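Local structure of insulinase family protease (Yersinia pestis, 3GO9) at residues T342-R356 / V454-A466. The protein belongs to the insulinase (M16) family and is predicted to be a protease, although its catalytic activity is not established. Residues are numbered along the deposited sequence; the frame is centred on the assembly and turned at random.
With ZN (zinc ion), chain D.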
loop_
_atom_site.group_PDB
_atom_site.type_symbol
_atom_site.label_atom_id
_atom_site.label_comp_id
_atom_site.label_asym_id
_atom_site.label_seq_id
_atom_site.Cartn_x
_atom_site.Cartn_y
_atom_site.Cartn_z
ATOM N N THR A 342 -4.450 -4.294 -31.268
ATOM C CA THR A 342 -4.029 -3.113 -32.017
ATOM C C THR A 342 -5.162 -2.078 -32.125
ATOM O O THR A 342 -4.936 -0.905 -31.891
ATOM C CB THR A 342 -3.481 -3.459 -33.375
ATOM O OG1 THR A 342 -2.413 -4.407 -33.276
ATOM C CG2 THR A 342 -2.989 -2.212 -34.066
ATOM N N ALA A 343 -6.383 -2.512 -32.401
ATOM C CA ALA A 343 -7.527 -1.587 -32.474
ATOM C C ALA A 343 -7.781 -0.899 -31.135
ATOM O O ALA A 343 -8.019 0.300 -31.078
ATOM C CB ALA A 343 -8.792 -2.331 -32.942
ATOM N N ASN A 344 -7.717 -1.663 -30.044
ATOM C CA ASN A 344 -8.004 -1.140 -28.733
ATOM C C ASN A 344 -6.914 -0.201 -28.216
ATOM O O ASN A 344 -7.194 0.850 -27.636
ATOM C CB ASN A 344 -8.324 -2.281 -27.743
ATOM C CG ASN A 344 -9.753 -2.791 -27.887
ATOM O OD1 ASN A 344 -10.623 -2.027 -28.309
ATOM N ND2 ASN A 344 -9.993 -4.087 -27.601
HETATM N N MSE A 345 -5.664 -0.555 -28.491
HETATM C CA MSE A 345 -4.566 0.342 -28.203
HETATM C C MSE A 345 -4.679 1.655 -28.991
HETATM O O MSE A 345 -4.463 2.740 -28.456
HETATM C CB MSE A 345 -3.246 -0.308 -28.512
HETATM C CG MSE A 345 -2.060 0.584 -28.209
HETATM SE SE MSE A 345 -0.308 -0.118 -28.783
HETATM C CE MSE A 345 -0.498 0.116 -30.688
ATOM N N THR A 346 -5.036 1.534 -30.270
ATOM C CA THR A 346 -5.214 2.705 -31.139
ATOM C C THR A 346 -6.309 3.631 -30.592
ATOM O O THR A 346 -6.145 4.866 -30.574
ATOM C CB THR A 346 -5.502 2.253 -32.606
ATOM O OG1 THR A 346 -4.328 1.606 -33.143
ATOM C CG2 THR A 346 -5.855 3.471 -33.468
ATOM N N PHE A 347 -7.410 3.042 -30.125
ATOM C CA PHE A 347 -8.514 3.784 -29.512
ATOM C C PHE A 347 -7.996 4.618 -28.351
ATOM O O PHE A 347 -8.243 5.810 -28.277
ATOM C CB PHE A 347 -9.604 2.833 -28.981
ATOM C CG PHE A 347 -10.578 3.517 -28.060
ATOM C CD1 PHE A 347 -11.501 4.424 -28.571
ATOM C CD2 PHE A 347 -10.554 3.311 -26.694
ATOM C CE1 PHE A 347 -12.400 5.078 -27.733
ATOM C CE2 PHE A 347 -11.462 3.991 -25.831
ATOM C CZ PHE A 347 -12.362 4.876 -26.350
ATOM N N VAL A 348 -7.277 3.987 -27.433
ATOM C CA VAL A 348 -6.750 4.734 -26.275
ATOM C C VAL A 348 -5.679 5.765 -26.695
ATOM O O VAL A 348 -5.666 6.861 -26.188
ATOM C CB VAL A 348 -6.227 3.793 -25.168
ATOM C CG1 VAL A 348 -5.583 4.586 -24.045
ATOM C CG2 VAL A 348 -7.371 2.942 -24.619
ATOM N N ALA A 349 -4.762 5.383 -27.573
ATOM C CA ALA A 349 -3.653 6.259 -27.972
ATOM C C ALA A 349 -4.202 7.498 -28.661
ATOM O O ALA A 349 -3.688 8.600 -28.500
ATOM C CB ALA A 349 -2.712 5.563 -28.907
ATOM N N ARG A 350 -5.291 7.363 -29.395
ATOM C CA ARG A 350 -5.845 8.573 -30.028
ATOM C C ARG A 350 -6.487 9.489 -29.000
ATOM O O ARG A 350 -6.446 10.716 -29.150
ATOM C CB ARG A 350 -6.814 8.175 -31.140
ATOM C CG ARG A 350 -6.069 7.592 -32.380
ATOM C CD ARG A 350 -6.978 7.187 -33.473
ATOM N NE ARG A 350 -8.262 6.837 -32.894
ATOM C CZ ARG A 350 -9.445 7.169 -33.380
ATOM N NH1 ARG A 350 -9.560 7.834 -34.522
ATOM N NH2 ARG A 350 -10.536 6.787 -32.713
ATOM N N GLU A 351 -7.044 8.923 -27.939
ATOM C CA GLU A 351 -7.531 9.766 -26.832
ATOM C C GLU A 351 -6.383 10.513 -26.137
ATOM O O GLU A 351 -6.465 11.707 -25.842
ATOM C CB GLU A 351 -8.250 8.972 -25.775
ATOM C CG GLU A 351 -9.547 8.444 -26.214
ATOM C CD GLU A 351 -10.464 9.552 -26.698
ATOM O OE1 GLU A 351 -10.626 10.519 -25.934
ATOM O OE2 GLU A 351 -10.983 9.448 -27.844
ATOM N N LEU A 352 -5.317 9.787 -25.855
ATOM C CA LEU A 352 -4.158 10.426 -25.224
ATOM C C LEU A 352 -3.535 11.553 -26.088
ATOM O O LEU A 352 -3.186 12.607 -25.577
ATOM C CB LEU A 352 -3.107 9.416 -24.851
ATOM C CG LEU A 352 -3.513 8.290 -23.890
ATOM C CD1 LEU A 352 -2.281 7.377 -23.776
ATOM C CD2 LEU A 352 -4.037 8.762 -22.549
ATOM N N ALA A 353 -3.465 11.327 -27.392
ATOM C CA ALA A 353 -2.941 12.315 -28.317
ATOM C C ALA A 353 -3.816 13.570 -28.300
ATOM O O ALA A 353 -3.298 14.688 -28.298
ATOM C CB ALA A 353 -2.855 11.767 -29.672
ATOM N N ALA A 354 -5.121 13.367 -28.320
ATOM C CA ALA A 354 -6.062 14.503 -28.294
ATOM C C ALA A 354 -6.003 15.243 -26.969
ATOM O O ALA A 354 -5.978 16.488 -26.928
ATOM C CB ALA A 354 -7.522 14.012 -28.602
ATOM N N LEU A 355 -5.944 14.509 -25.865
ATOM C CA LEU A 355 -5.874 15.143 -24.553
ATOM C C LEU A 355 -4.554 15.889 -24.328
ATOM O O LEU A 355 -4.541 16.975 -23.727
ATOM C CB LEU A 355 -6.104 14.130 -23.428
ATOM C CG LEU A 355 -7.558 13.601 -23.297
ATOM C CD1 LEU A 355 -7.572 12.266 -22.485
ATOM C CD2 LEU A 355 -8.532 14.643 -22.717
ATOM N N ARG A 356 -3.477 15.309 -24.814
ATOM C CA ARG A 356 -2.165 15.988 -24.798
ATOM C C ARG A 356 -2.227 17.327 -25.528
ATOM O O ARG A 356 -1.661 18.332 -25.064
ATOM C CB ARG A 356 -1.094 15.115 -25.435
ATOM C CG ARG A 356 0.298 15.627 -25.189
ATOM C CD ARG A 356 1.318 14.758 -25.910
ATOM N NE ARG A 356 1.058 14.718 -27.348
ATOM C CZ ARG A 356 1.689 13.922 -28.209
ATOM N NH1 ARG A 356 2.673 13.131 -27.805
ATOM N NH2 ARG A 356 1.359 13.956 -29.500
ATOM N N VAL A 454 6.319 -6.572 -29.639
ATOM C CA VAL A 454 5.996 -5.317 -28.976
ATOM C C VAL A 454 6.770 -4.138 -29.550
ATOM O O VAL A 454 6.387 -3.014 -29.369
ATOM C CB VAL A 454 6.148 -5.379 -27.428
ATOM C CG1 VAL A 454 5.129 -6.329 -26.857
ATOM C CG2 VAL A 454 7.545 -5.795 -26.994
ATOM N N LYS A 455 7.852 -4.402 -30.264
ATOM C CA LYS A 455 8.537 -3.340 -30.977
ATOM C C LYS A 455 7.646 -2.805 -32.081
ATOM O O LYS A 455 7.529 -1.598 -32.240
ATOM C CB LYS A 455 9.893 -3.831 -31.494
ATOM C CG LYS A 455 10.832 -4.257 -30.343
ATOM C CD LYS A 455 12.196 -4.740 -30.804
ATOM C CE LYS A 455 12.846 -5.650 -29.733
ATOM N NZ LYS A 455 14.356 -5.686 -29.746
ATOM N N ALA A 456 6.987 -3.693 -32.827
ATOM C CA ALA A 456 6.044 -3.281 -33.865
ATOM C C ALA A 456 4.875 -2.514 -33.245
ATOM O O ALA A 456 4.380 -1.539 -33.802
ATOM C CB ALA A 456 5.518 -4.475 -34.641
ATOM N N LEU A 457 4.404 -2.996 -32.107
ATOM C CA LEU A 457 3.274 -2.366 -31.442
ATOM C C LEU A 457 3.675 -0.944 -31.036
ATOM O O LEU A 457 2.910 0.006 -31.207
ATOM C CB LEU A 457 2.877 -3.211 -30.228
ATOM C CG LEU A 457 1.543 -2.913 -29.575
ATOM C CD1 LEU A 457 0.368 -3.192 -30.524
ATOM C CD2 LEU A 457 1.415 -3.727 -28.282
ATOM N N GLN A 458 4.906 -0.816 -30.532
ATOM C CA GLN A 458 5.474 0.458 -30.134
ATOM C C GLN A 458 5.556 1.444 -31.296
ATOM O O GLN A 458 5.312 2.618 -31.097
ATOM C CB GLN A 458 6.878 0.282 -29.540
ATOM C CG GLN A 458 7.559 1.575 -29.051
ATOM C CD GLN A 458 7.059 2.076 -27.720
ATOM O OE1 GLN A 458 7.152 1.370 -26.708
ATOM N NE2 GLN A 458 6.525 3.292 -27.702
ATOM N N GLU A 459 5.933 0.958 -32.484
ATOM C CA GLU A 459 5.979 1.801 -33.679
ATOM C C GLU A 459 4.609 2.368 -34.043
ATOM O O GLU A 459 4.485 3.571 -34.317
ATOM C CB GLU A 459 6.561 1.021 -34.855
ATOM C CG GLU A 459 8.030 0.639 -34.663
ATOM C CD GLU A 459 8.591 -0.101 -35.861
ATOM O OE1 GLU A 459 7.993 -0.027 -36.964
ATOM O OE2 GLU A 459 9.634 -0.751 -35.708
ATOM N N ILE A 460 3.583 1.499 -34.019
ATOM C CA ILE A 460 2.188 1.890 -34.257
ATOM C C ILE A 460 1.758 2.966 -33.260
ATOM O O ILE A 460 1.232 4.014 -33.625
ATOM C CB ILE A 460 1.243 0.650 -34.186
ATOM C CG1 ILE A 460 1.465 -0.270 -35.389
ATOM C CG2 ILE A 460 -0.226 1.044 -34.126
ATOM C CD1 ILE A 460 0.771 -1.641 -35.274
ATOM N N TYR A 461 2.034 2.717 -31.990
ATOM C CA TYR A 461 1.754 3.649 -30.916
ATOM C C TYR A 461 2.470 4.976 -31.149
ATOM O O TYR A 461 1.866 6.057 -31.041
ATOM C CB TYR A 461 2.180 3.046 -29.556
ATOM C CG TYR A 461 1.915 3.973 -28.397
ATOM C CD1 TYR A 461 0.686 3.997 -27.754
ATOM C CD2 TYR A 461 2.905 4.825 -27.914
ATOM C CE1 TYR A 461 0.458 4.855 -26.709
ATOM C CE2 TYR A 461 2.696 5.657 -26.884
ATOM C CZ TYR A 461 1.462 5.686 -26.277
ATOM O OH TYR A 461 1.217 6.510 -25.228
ATOM N N ASN A 462 3.762 4.901 -31.461
ATOM C CA ASN A 462 4.524 6.144 -31.727
ATOM C C ASN A 462 3.909 6.974 -32.854
ATOM O O ASN A 462 3.887 8.201 -32.798
ATOM C CB ASN A 462 5.981 5.817 -32.034
ATOM C CG ASN A 462 6.741 5.365 -30.803
ATOM O OD1 ASN A 462 6.264 5.502 -29.659
ATOM N ND2 ASN A 462 7.945 4.830 -31.023
ATOM N N GLY A 463 3.363 6.291 -33.857
ATOM C CA GLY A 463 2.717 6.982 -34.979
ATOM C C GLY A 463 1.561 7.860 -34.522
ATOM O O GLY A 463 1.421 8.999 -34.949
ATOM N N ILE A 464 0.752 7.330 -33.601
ATOM C CA ILE A 464 -0.428 8.054 -33.115
ATOM C C ILE A 464 -0.023 9.199 -32.217
ATOM O O ILE A 464 -0.629 10.275 -32.236
ATOM C CB ILE A 464 -1.392 7.116 -32.380
ATOM C CG1 ILE A 464 -1.932 6.048 -33.338
ATOM C CG2 ILE A 464 -2.535 7.911 -31.726
ATOM C CD1 ILE A 464 -2.397 4.791 -32.622
HETATM N N MSE A 465 0.984 8.971 -31.395
HETATM C CA MSE A 465 1.421 9.976 -30.466
HETATM C C MSE A 465 2.289 11.103 -31.111
HETATM O O MSE A 465 2.537 12.119 -30.476
HETATM C CB MSE A 465 2.175 9.315 -29.319
HETATM C CG MSE A 465 1.341 8.503 -28.348
HETATM SE SE MSE A 465 -0.383 9.282 -27.744
HETATM C CE MSE A 465 0.028 10.749 -27.128
ATOM N N ALA A 466 2.740 10.915 -32.350
ATOM C CA ALA A 466 3.345 12.006 -33.148
ATOM C C ALA A 466 2.276 13.042 -33.514
ATOM O O ALA A 466 2.276 14.157 -32.996
ATOM C CB ALA A 466 4.005 11.432 -34.451
HETATM ZN ZN ZN D . -11.628 12.225 -26.143
HETATM O O HOH W 1 -10.426 13.580 -26.960
#
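Met345, Ala349 and Ala353 of helix 342-356 face helix 454-465, which runs in the same general direction: the axes cross at -31° and approach to 9.1 Å. The alpha carbons of Ala353 and Met465 lie 5.4 Å apart, against 7.4 Å for Thr342 and Leu457, and two knobs-into-holes contacts fill the closer end. Ile464 is one knob, set among Thr346, Ala349, Arg350 and Ala353, with its CG2 3.7 Å from Ala349 CB. Met465 is the other; bent at chi2 and chi3, it lays CE 3.6 Å from Ala353 N and over one face of the Arg356 guanidinium, off-centre, nearer NH1. That guanidinium also meets Met465 O, through a weak NH1 bond (2.9 Å, 127°) and a doubtfully short NH2 approach. Met345, like Met465 a selenomethionine, extends until chi3 (72°) bends its CE between Leu457 and Ile460, 3.6 Å from Ile460 CG2. Tyr461 sets its ring obliquely against Ala349, CD1 3.9 Å from CB. The contact joins the M16 inactive-domain family region to the last modelled helix. Helix 342-356 rests on strand 267-276 through Met345 and Leu352; Tyr461 touches Thr439, just before strand 440-446. Helix 283-309 supplies His302, sharing zinc with Glu351, and helix 424-435 packs Leu435 on Leu352 and Arg356.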